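Local coordinates for protein succinate-semialdehyde dehydrogenase (NAD(P)(+)) (Marinobacter aquaeolei, PDB 3RH9) that probably oxidises succinate semialdehyde to succinate with NAD(P)+ as cofactor, as a member of the aldehyde dehydrogenase family, at residues A[286-297]-A[384-392]; A[370-378]-A[391-399]. All blocks are in the same frame, centred on the assembly; numbering follows the deposited sequence.

Interaction 1. Residues A[286-297]-A[384-392]; sequences GGQTCVCANRIF and CYQEETFGP
Y385 and R295 meet through their first torsions: CG of Y385 stands anti to its backbone nitrogen (chi1 -175°), while R295 has CG anti to its carbonyl carbon (chi1 -74°). With chi2 extended, the CD methylene of R295 lies over the centre of the Y385 ring, 3.7 Å from the centroid, a CH-pi contact; the bend at chi3 (-57°) then swings NE and the guanidinium onward. The guanidinium plane stands nearly upright on the ring, and its charge is at most weakly attracted there; R295 NH2 is bonded instead to the carbonyls of N260 and G409. F297 comes in rim to rim, its CZ 3.7 Å from Y385 CE2. The N294 side chain fits between the carbonyls of C384 and E387 and the backbone of T389. A water donates to N294 O at 3.0 Å and also binds T389 OG1, which has H344 as a further partner. At the other end the F390 ring lies with one face against the Q288–T289 peptide, and the C290 sulfur sits at the ring edge, 3.7 Å from F390 CE1. Both carboxylate oxygens of E388 reach the same sulfur at 3.6 Å. The place of C290 in a G-Q-T-C sequence, close to the predicted active-site residue E256, is consistent with the nucleophilic cysteine of aldehyde dehydrogenases. The contact thus sets an aromatic rim and a carboxylate beside that sulfur.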
loop_
_atom_site.group_PDB
_atom_site.type_symbol
_atom_site.label_atom_id
_atom_site.label_comp_id
_atom_site.label_asym_id
_atom_site.label_seq_id
_atom_site.Cartn_x
_atom_site.Cartn_y
_atom_site.Cartn_z
ATOM N N GLY A 286 -17.063 9.740 -23.498
ATOM C CA GLY A 286 -18.391 9.209 -23.725
ATOM C C GLY A 286 -18.978 8.647 -22.450
ATOM O O GLY A 286 -19.857 7.786 -22.499
ATOM N N GLY A 287 -18.489 9.144 -21.313
ATOM C CA GLY A 287 -18.925 8.693 -20.003
ATOM C C GLY A 287 -18.217 7.440 -19.544
ATOM O O GLY A 287 -18.487 6.939 -18.454
ATOM N N GLN A 288 -17.302 6.947 -20.372
ATOM C CA GLN A 288 -16.600 5.695 -20.111
ATOM C C GLN A 288 -15.374 5.883 -19.232
ATOM O O GLN A 288 -14.265 5.532 -19.618
ATOM C CB GLN A 288 -16.195 5.035 -21.423
ATOM C CG GLN A 288 -17.360 4.524 -22.241
ATOM C CD GLN A 288 -16.957 4.202 -23.658
ATOM O OE1 GLN A 288 -17.163 3.088 -24.134
ATOM N NE2 GLN A 288 -16.356 5.170 -24.339
ATOM N N THR A 289 -15.598 6.400 -18.031
ATOM C CA THR A 289 -14.524 6.804 -17.140
ATOM C C THR A 289 -14.952 6.591 -15.690
ATOM O O THR A 289 -16.141 6.616 -15.381
ATOM C CB THR A 289 -14.210 8.295 -17.360
ATOM O OG1 THR A 289 -13.437 8.449 -18.558
ATOM C CG2 THR A 289 -13.451 8.877 -16.181
ATOM N N CYS A 290 -13.994 6.386 -14.796
ATOM C CA CYS A 290 -14.341 6.159 -13.396
ATOM C C CYS A 290 -14.421 7.467 -12.648
ATOM O O CYS A 290 -14.735 7.508 -11.453
ATOM C CB CYS A 290 -13.373 5.200 -12.732
ATOM S SG CYS A 290 -13.590 3.533 -13.365
ATOM N N VAL A 291 -14.175 8.541 -13.379
ATOM C CA VAL A 291 -14.312 9.877 -12.836
ATOM C C VAL A 291 -15.640 10.497 -13.274
ATOM O O VAL A 291 -16.065 11.514 -12.744
ATOM C CB VAL A 291 -13.104 10.739 -13.234
ATOM C CG1 VAL A 291 -13.393 12.204 -13.054
ATOM C CG2 VAL A 291 -11.931 10.333 -12.397
ATOM N N CYS A 292 -16.307 9.860 -14.224
ATOM C CA CYS A 292 -17.598 10.355 -14.693
ATOM C C CYS A 292 -18.687 10.228 -13.647
ATOM O O CYS A 292 -18.797 9.201 -12.971
ATOM C CB CYS A 292 -18.016 9.631 -15.965
ATOM S SG CYS A 292 -17.023 10.191 -17.344
ATOM N N ALA A 293 -19.490 11.274 -13.496
ATOM C CA ALA A 293 -20.598 11.198 -12.557
ATOM C C ALA A 293 -21.382 9.944 -12.924
ATOM O O ALA A 293 -21.573 9.659 -14.105
ATOM C CB ALA A 293 -21.469 12.432 -12.655
ATOM N N ASN A 294 -21.794 9.177 -11.924
ATOM C CA ASN A 294 -22.601 7.999 -12.190
ATOM C C ASN A 294 -23.979 8.144 -11.554
ATOM O O ASN A 294 -24.982 7.683 -12.103
ATOM C CB ASN A 294 -21.900 6.726 -11.714
ATOM C CG ASN A 294 -22.585 5.473 -12.202
ATOM O OD1 ASN A 294 -23.133 4.703 -11.419
ATOM N ND2 ASN A 294 -22.582 5.274 -13.494
ATOM N N ARG A 295 -24.016 8.796 -10.399
ATOM C CA ARG A 295 -25.262 9.103 -9.708
ATOM C C ARG A 295 -25.355 10.611 -9.516
ATOM O O ARG A 295 -24.488 11.215 -8.886
ATOM C CB ARG A 295 -25.306 8.378 -8.366
ATOM C CG ARG A 295 -25.555 6.900 -8.499
ATOM C CD ARG A 295 -25.324 6.188 -7.211
ATOM N NE ARG A 295 -23.971 6.430 -6.724
ATOM C CZ ARG A 295 -23.630 6.384 -5.441
ATOM N NH1 ARG A 295 -24.557 6.107 -4.539
ATOM N NH2 ARG A 295 -22.378 6.625 -5.056
ATOM N N ILE A 296 -26.379 11.235 -10.088
ATOM C CA ILE A 296 -26.552 12.677 -9.924
ATOM C C ILE A 296 -27.626 12.938 -8.887
ATOM O O ILE A 296 -28.805 12.723 -9.131
ATOM C CB ILE A 296 -26.906 13.397 -11.246
ATOM C CG1 ILE A 296 -25.730 13.388 -12.226
ATOM C CG2 ILE A 296 -27.281 14.828 -10.973
ATOM C CD1 ILE A 296 -25.479 12.073 -12.861
ATOM N N PHE A 297 -27.209 13.371 -7.707
ATOM C CA PHE A 297 -28.151 13.681 -6.651
ATOM C C PHE A 297 -28.549 15.150 -6.735
ATOM O O PHE A 297 -27.701 16.035 -6.656
ATOM C CB PHE A 297 -27.547 13.377 -5.283
ATOM C CG PHE A 297 -27.399 11.911 -4.995
ATOM C CD1 PHE A 297 -26.216 11.250 -5.292
ATOM C CD2 PHE A 297 -28.435 11.195 -4.418
ATOM C CE1 PHE A 297 -26.068 9.903 -5.019
ATOM C CE2 PHE A 297 -28.297 9.852 -4.145
ATOM C CZ PHE A 297 -27.106 9.202 -4.447
ATOM N N CYS A 384 -28.416 1.191 -12.550
ATOM C CA CYS A 384 -27.475 2.246 -12.877
ATOM C C CYS A 384 -27.048 2.954 -11.601
ATOM O O CYS A 384 -26.046 3.659 -11.577
ATOM C CB CYS A 384 -28.081 3.221 -13.889
ATOM S SG CYS A 384 -29.497 4.182 -13.281
ATOM N N TYR A 385 -27.814 2.747 -10.537
ATOM C CA TYR A 385 -27.499 3.311 -9.238
ATOM C C TYR A 385 -26.572 2.360 -8.513
ATOM O O TYR A 385 -25.727 2.782 -7.743
ATOM C CB TYR A 385 -28.778 3.486 -8.432
ATOM C CG TYR A 385 -28.614 4.169 -7.090
ATOM C CD1 TYR A 385 -28.129 3.477 -5.987
ATOM C CD2 TYR A 385 -28.977 5.501 -6.920
ATOM C CE1 TYR A 385 -27.994 4.099 -4.756
ATOM C CE2 TYR A 385 -28.850 6.135 -5.697
ATOM C CZ TYR A 385 -28.360 5.432 -4.609
ATOM O OH TYR A 385 -28.233 6.067 -3.376
ATOM N N GLN A 386 -26.744 1.070 -8.752
ATOM C CA GLN A 386 -25.964 0.067 -8.058
ATOM C C GLN A 386 -24.631 -0.220 -8.769
ATOM O O GLN A 386 -23.630 -0.555 -8.136
ATOM C CB GLN A 386 -26.775 -1.212 -7.924
ATOM C CG GLN A 386 -27.988 -1.078 -7.053
ATOM C CD GLN A 386 -29.045 -2.121 -7.377
ATOM O OE1 GLN A 386 -30.083 -2.200 -6.711
ATOM N NE2 GLN A 386 -28.793 -2.922 -8.414
ATOM N N GLU A 387 -24.632 -0.074 -10.089
ATOM C CA GLU A 387 -23.477 -0.394 -10.908
ATOM C C GLU A 387 -22.959 0.875 -11.553
ATOM O O GLU A 387 -23.686 1.843 -11.691
ATOM C CB GLU A 387 -23.876 -1.361 -12.018
ATOM C CG GLU A 387 -24.847 -2.446 -11.595
ATOM C CD GLU A 387 -25.234 -3.368 -12.749
ATOM O OE1 GLU A 387 -24.516 -3.386 -13.770
ATOM O OE2 GLU A 387 -26.258 -4.077 -12.635
ATOM N N GLU A 388 -21.701 0.875 -11.971
ATOM C CA GLU A 388 -21.231 1.993 -12.770
ATOM C C GLU A 388 -21.558 1.730 -14.231
ATOM O O GLU A 388 -21.401 0.615 -14.732
ATOM C CB GLU A 388 -19.758 2.344 -12.497
ATOM C CG GLU A 388 -18.715 1.567 -13.230
ATOM C CD GLU A 388 -17.309 2.131 -12.960
ATOM O OE1 GLU A 388 -17.158 3.372 -12.814
ATOM O OE2 GLU A 388 -16.354 1.326 -12.894
ATOM N N THR A 389 -22.048 2.774 -14.888
ATOM C CA THR A 389 -22.743 2.658 -16.166
ATOM C C THR A 389 -21.789 2.676 -17.348
ATOM O O THR A 389 -22.038 2.030 -18.360
ATOM C CB THR A 389 -23.794 3.787 -16.319
ATOM O OG1 THR A 389 -24.891 3.567 -15.411
ATOM C CG2 THR A 389 -24.310 3.859 -17.731
ATOM N N PHE A 390 -20.689 3.405 -17.201
ATOM C CA PHE A 390 -19.709 3.555 -18.273
ATOM C C PHE A 390 -20.334 3.860 -19.630
ATOM O O PHE A 390 -20.060 3.190 -20.613
ATOM C CB PHE A 390 -18.823 2.320 -18.361
ATOM C CG PHE A 390 -17.461 2.531 -17.797
ATOM C CD1 PHE A 390 -17.299 3.174 -16.586
ATOM C CD2 PHE A 390 -16.340 2.109 -18.482
ATOM C CE1 PHE A 390 -16.048 3.395 -16.063
ATOM C CE2 PHE A 390 -15.076 2.319 -17.958
ATOM C CZ PHE A 390 -14.931 2.963 -16.741
ATOM N N GLY A 391 -21.170 4.885 -19.669
ATOM C CA GLY A 391 -21.826 5.298 -20.890
ATOM C C GLY A 391 -22.446 6.669 -20.702
ATOM O O GLY A 391 -22.451 7.207 -19.595
ATOM N N PRO A 392 -22.964 7.252 -21.789
ATOM C CA PRO A 392 -23.464 8.625 -21.789
ATOM C C PRO A 392 -24.841 8.731 -21.168
ATOM O O PRO A 392 -25.698 9.390 -21.735
ATOM C CB PRO A 392 -23.572 8.936 -23.275
ATOM C CG PRO A 392 -23.836 7.619 -23.870
ATOM C CD PRO A 392 -22.889 6.725 -23.155
HETATM O O HOH W 1 -24.485 6.529 -14.861
#

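Interaction 2. Residues A[370-378]-A[391-399]; sequences FPPTVVQGV and GPLVPMALF
T373 N gives a backbone hydrogen bond to P392 O at 3.1 Å, V394 N to T373 O at 2.9 Å, V375 N to V394 O, and M396 N to V375 O; strands 373-376 and 393-399 run parallel, their axes 15° apart. Around G377, whose phi is positive, M396 O accepts a bond from V378 N at 3.0 Å and a weak one from G377 N. Apolar packing follows the two faces of the sheet. On one, V374 and V394 lie side by side, CG2 to CB; on the other, P395 CB touches CG2 of V375, while L393, with CG anti to its backbone N (chi1 177°), brings CD1 to 4.0 Å from T373 CG2. P395 CB also meets CG2 of V378, and F370 CD1 closes on P392 CG at 3.6 Å. One side-chain bond stays within 370-378: T373 OG1 donates to P371 O at 2.8 Å from above the carbonyl plane. A valine in place of T373 would probably leave P371 O without that donor and the lead-in to the strand less firmly held. Paired peptides thus join the parallel strands of a beta-alpha-beta unit whose helix is 383-386, while helix 335-350 packs against V375 and L393.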
loop_
_atom_site.group_PDB
_atom_site.type_symbol
_atom_site.label_atom_id
_atom_site.label_comp_id
_atom_site.label_asym_id
_atom_site.label_seq_id
_atom_site.Cartn_x
_atom_site.Cartn_y
_atom_site.Cartn_z
ATOM N N PHE A 370 -24.245 5.642 -28.829
ATOM C CA PHE A 370 -25.274 5.810 -27.831
ATOM C C PHE A 370 -25.432 7.287 -27.518
ATOM O O PHE A 370 -24.487 7.950 -27.106
ATOM C CB PHE A 370 -24.913 5.023 -26.582
ATOM C CG PHE A 370 -26.077 4.752 -25.686
ATOM C CD1 PHE A 370 -26.686 5.783 -24.996
ATOM C CD2 PHE A 370 -26.558 3.461 -25.528
ATOM C CE1 PHE A 370 -27.755 5.534 -24.174
ATOM C CE2 PHE A 370 -27.626 3.209 -24.700
ATOM C CZ PHE A 370 -28.229 4.248 -24.024
ATOM N N PRO A 371 -26.646 7.804 -27.714
ATOM C CA PRO A 371 -27.003 9.220 -27.599
ATOM C C PRO A 371 -27.004 9.708 -26.155
ATOM O O PRO A 371 -27.419 8.987 -25.258
ATOM C CB PRO A 371 -28.439 9.257 -28.131
ATOM C CG PRO A 371 -28.689 7.912 -28.735
ATOM C CD PRO A 371 -27.816 6.972 -28.015
ATOM N N PRO A 372 -26.568 10.946 -25.931
ATOM C CA PRO A 372 -26.592 11.470 -24.573
ATOM C C PRO A 372 -28.011 11.429 -24.041
ATOM O O PRO A 372 -28.900 11.934 -24.703
ATOM C CB PRO A 372 -26.126 12.911 -24.764
ATOM C CG PRO A 372 -25.356 12.891 -26.030
ATOM C CD PRO A 372 -26.075 11.937 -26.895
ATOM N N THR A 373 -28.203 10.835 -22.867
ATOM C CA THR A 373 -29.525 10.570 -22.318
ATOM C C THR A 373 -29.644 11.032 -20.881
ATOM O O THR A 373 -28.668 11.022 -20.130
ATOM C CB THR A 373 -29.825 9.072 -22.332
ATOM O OG1 THR A 373 -29.676 8.567 -23.662
ATOM C CG2 THR A 373 -31.229 8.821 -21.869
ATOM N N VAL A 374 -30.855 11.417 -20.490
ATOM C CA VAL A 374 -31.099 11.921 -19.144
ATOM C C VAL A 374 -32.380 11.346 -18.543
ATOM O O VAL A 374 -33.479 11.604 -19.039
ATOM C CB VAL A 374 -31.242 13.450 -19.150
ATOM C CG1 VAL A 374 -31.792 13.908 -17.834
ATOM C CG2 VAL A 374 -29.912 14.126 -19.450
ATOM N N VAL A 375 -32.260 10.578 -17.470
ATOM C CA VAL A 375 -33.463 10.064 -16.840
ATOM C C VAL A 375 -33.662 10.645 -15.454
ATOM O O VAL A 375 -32.701 10.868 -14.720
ATOM C CB VAL A 375 -33.498 8.515 -16.773
ATOM C CG1 VAL A 375 -33.495 7.935 -18.158
ATOM C CG2 VAL A 375 -32.337 7.975 -15.940
ATOM N N GLN A 376 -34.921 10.876 -15.100
ATOM C CA GLN A 376 -35.244 11.380 -13.782
ATOM C C GLN A 376 -36.098 10.371 -13.022
ATOM O O GLN A 376 -36.794 9.555 -13.616
ATOM C CB GLN A 376 -35.948 12.730 -13.882
ATOM C CG GLN A 376 -35.805 13.544 -12.610
ATOM C CD GLN A 376 -36.093 15.030 -12.794
ATOM O OE1 GLN A 376 -36.286 15.520 -13.919
ATOM N NE2 GLN A 376 -36.119 15.760 -11.676
ATOM N N GLY A 377 -36.012 10.411 -11.704
ATOM C CA GLY A 377 -36.794 9.523 -10.865
ATOM C C GLY A 377 -36.069 8.254 -10.459
ATOM O O GLY A 377 -36.696 7.206 -10.290
ATOM N N VAL A 378 -34.753 8.342 -10.300
ATOM C CA VAL A 378 -33.938 7.161 -10.048
ATOM C C VAL A 378 -33.677 6.920 -8.566
ATOM O O VAL A 378 -33.325 7.854 -7.847
ATOM C CB VAL A 378 -32.590 7.300 -10.746
ATOM C CG1 VAL A 378 -31.584 6.318 -10.156
ATOM C CG2 VAL A 378 -32.765 7.099 -12.233
ATOM N N GLY A 391 -21.170 4.885 -19.669
ATOM C CA GLY A 391 -21.826 5.298 -20.890
ATOM C C GLY A 391 -22.446 6.669 -20.702
ATOM O O GLY A 391 -22.451 7.207 -19.595
ATOM N N PRO A 392 -22.964 7.252 -21.789
ATOM C CA PRO A 392 -23.464 8.625 -21.789
ATOM C C PRO A 392 -24.841 8.731 -21.168
ATOM O O PRO A 392 -25.698 9.390 -21.735
ATOM C CB PRO A 392 -23.572 8.936 -23.275
ATOM C CG PRO A 392 -23.836 7.619 -23.870
ATOM C CD PRO A 392 -22.889 6.725 -23.155
ATOM N N LEU A 393 -25.036 8.118 -20.010
ATOM C CA LEU A 393 -26.319 8.136 -19.331
ATOM C C LEU A 393 -26.241 9.004 -18.088
ATOM O O LEU A 393 -25.262 8.931 -17.343
ATOM C CB LEU A 393 -26.689 6.716 -18.935
ATOM C CG LEU A 393 -27.978 6.513 -18.153
ATOM C CD1 LEU A 393 -29.153 7.208 -18.857
ATOM C CD2 LEU A 393 -28.222 5.017 -17.991
ATOM N N VAL A 394 -27.263 9.822 -17.848
ATOM C CA VAL A 394 -27.253 10.690 -16.676
ATOM C C VAL A 394 -28.456 10.418 -15.795
ATOM O O VAL A 394 -29.549 10.900 -16.081
ATOM C CB VAL A 394 -27.280 12.181 -17.066
ATOM C CG1 VAL A 394 -27.321 13.059 -15.803
ATOM C CG2 VAL A 394 -26.097 12.531 -17.969
ATOM N N PRO A 395 -28.268 9.636 -14.725
ATOM C CA PRO A 395 -29.400 9.252 -13.872
ATOM C C PRO A 395 -29.592 10.171 -12.654
ATOM O O PRO A 395 -28.668 10.368 -11.863
ATOM C CB PRO A 395 -29.044 7.822 -13.439
ATOM C CG PRO A 395 -27.829 7.442 -14.265
ATOM C CD PRO A 395 -27.129 8.738 -14.533
HETATM N N MSE A 396 -30.794 10.725 -12.515
HETATM C CA MSE A 396 -31.047 11.742 -11.506
HETATM C C MSE A 396 -31.863 11.217 -10.329
HETATM O O MSE A 396 -32.982 10.730 -10.503
HETATM C CB MSE A 396 -31.761 12.923 -12.136
HETATM C CG MSE A 396 -31.012 13.575 -13.283
HETATM SE SE MSE A 396 -31.814 15.327 -13.651
HETATM C CE MSE A 396 -31.235 15.628 -15.469
ATOM N N ALA A 397 -31.293 11.314 -9.131
ATOM C CA ALA A 397 -31.957 10.867 -7.910
ATOM C C ALA A 397 -32.247 12.085 -7.084
ATOM O O ALA A 397 -31.459 13.014 -7.085
ATOM C CB ALA A 397 -31.054 9.942 -7.143
ATOM N N LEU A 398 -33.358 12.102 -6.365
ATOM C CA LEU A 398 -33.675 13.276 -5.560
ATOM C C LEU A 398 -33.165 13.135 -4.139
ATOM O O LEU A 398 -32.895 12.028 -3.688
ATOM C CB LEU A 398 -35.179 13.548 -5.553
ATOM C CG LEU A 398 -35.821 13.770 -6.921
ATOM C CD1 LEU A 398 -37.273 14.164 -6.742
ATOM C CD2 LEU A 398 -35.061 14.817 -7.719
ATOM N N PHE A 399 -33.022 14.263 -3.443
ATOM C CA PHE A 399 -32.736 14.254 -2.005
ATOM C C PHE A 399 -33.141 15.565 -1.309
ATOM O O PHE A 399 -33.341 16.599 -1.959
ATOM C CB PHE A 399 -31.255 13.950 -1.751
ATOM C CG PHE A 399 -30.350 15.129 -1.963
ATOM C CD1 PHE A 399 -29.905 15.457 -3.230
ATOM C CD2 PHE A 399 -29.941 15.906 -0.893
ATOM C CE1 PHE A 399 -29.074 16.542 -3.420
ATOM C CE2 PHE A 399 -29.112 16.985 -1.081
ATOM C CZ PHE A 399 -28.682 17.312 -2.344
#

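Coming from the N terminus, the chain first passes through 286-297, the loop that runs into strand 295-299. It then travels through helices 303-316 and 335-350 to 370-378, and on through 384-392 to strand 393-399. Interaction 1 closes the long loop from the first of these to the third; interaction 2 closes a short one of 12 residues. Their segments alternate, so the two loops cross, and G391 and P392 belong to both. The joint lies in one seven-stranded sheet, where strand 393-399 sits between 373-376 and 295-299: I296 N and O probably bond P395 O and A397 N. Interaction 1 thereby ties the predicted active-site region to the sheet that interaction 2 extends outward.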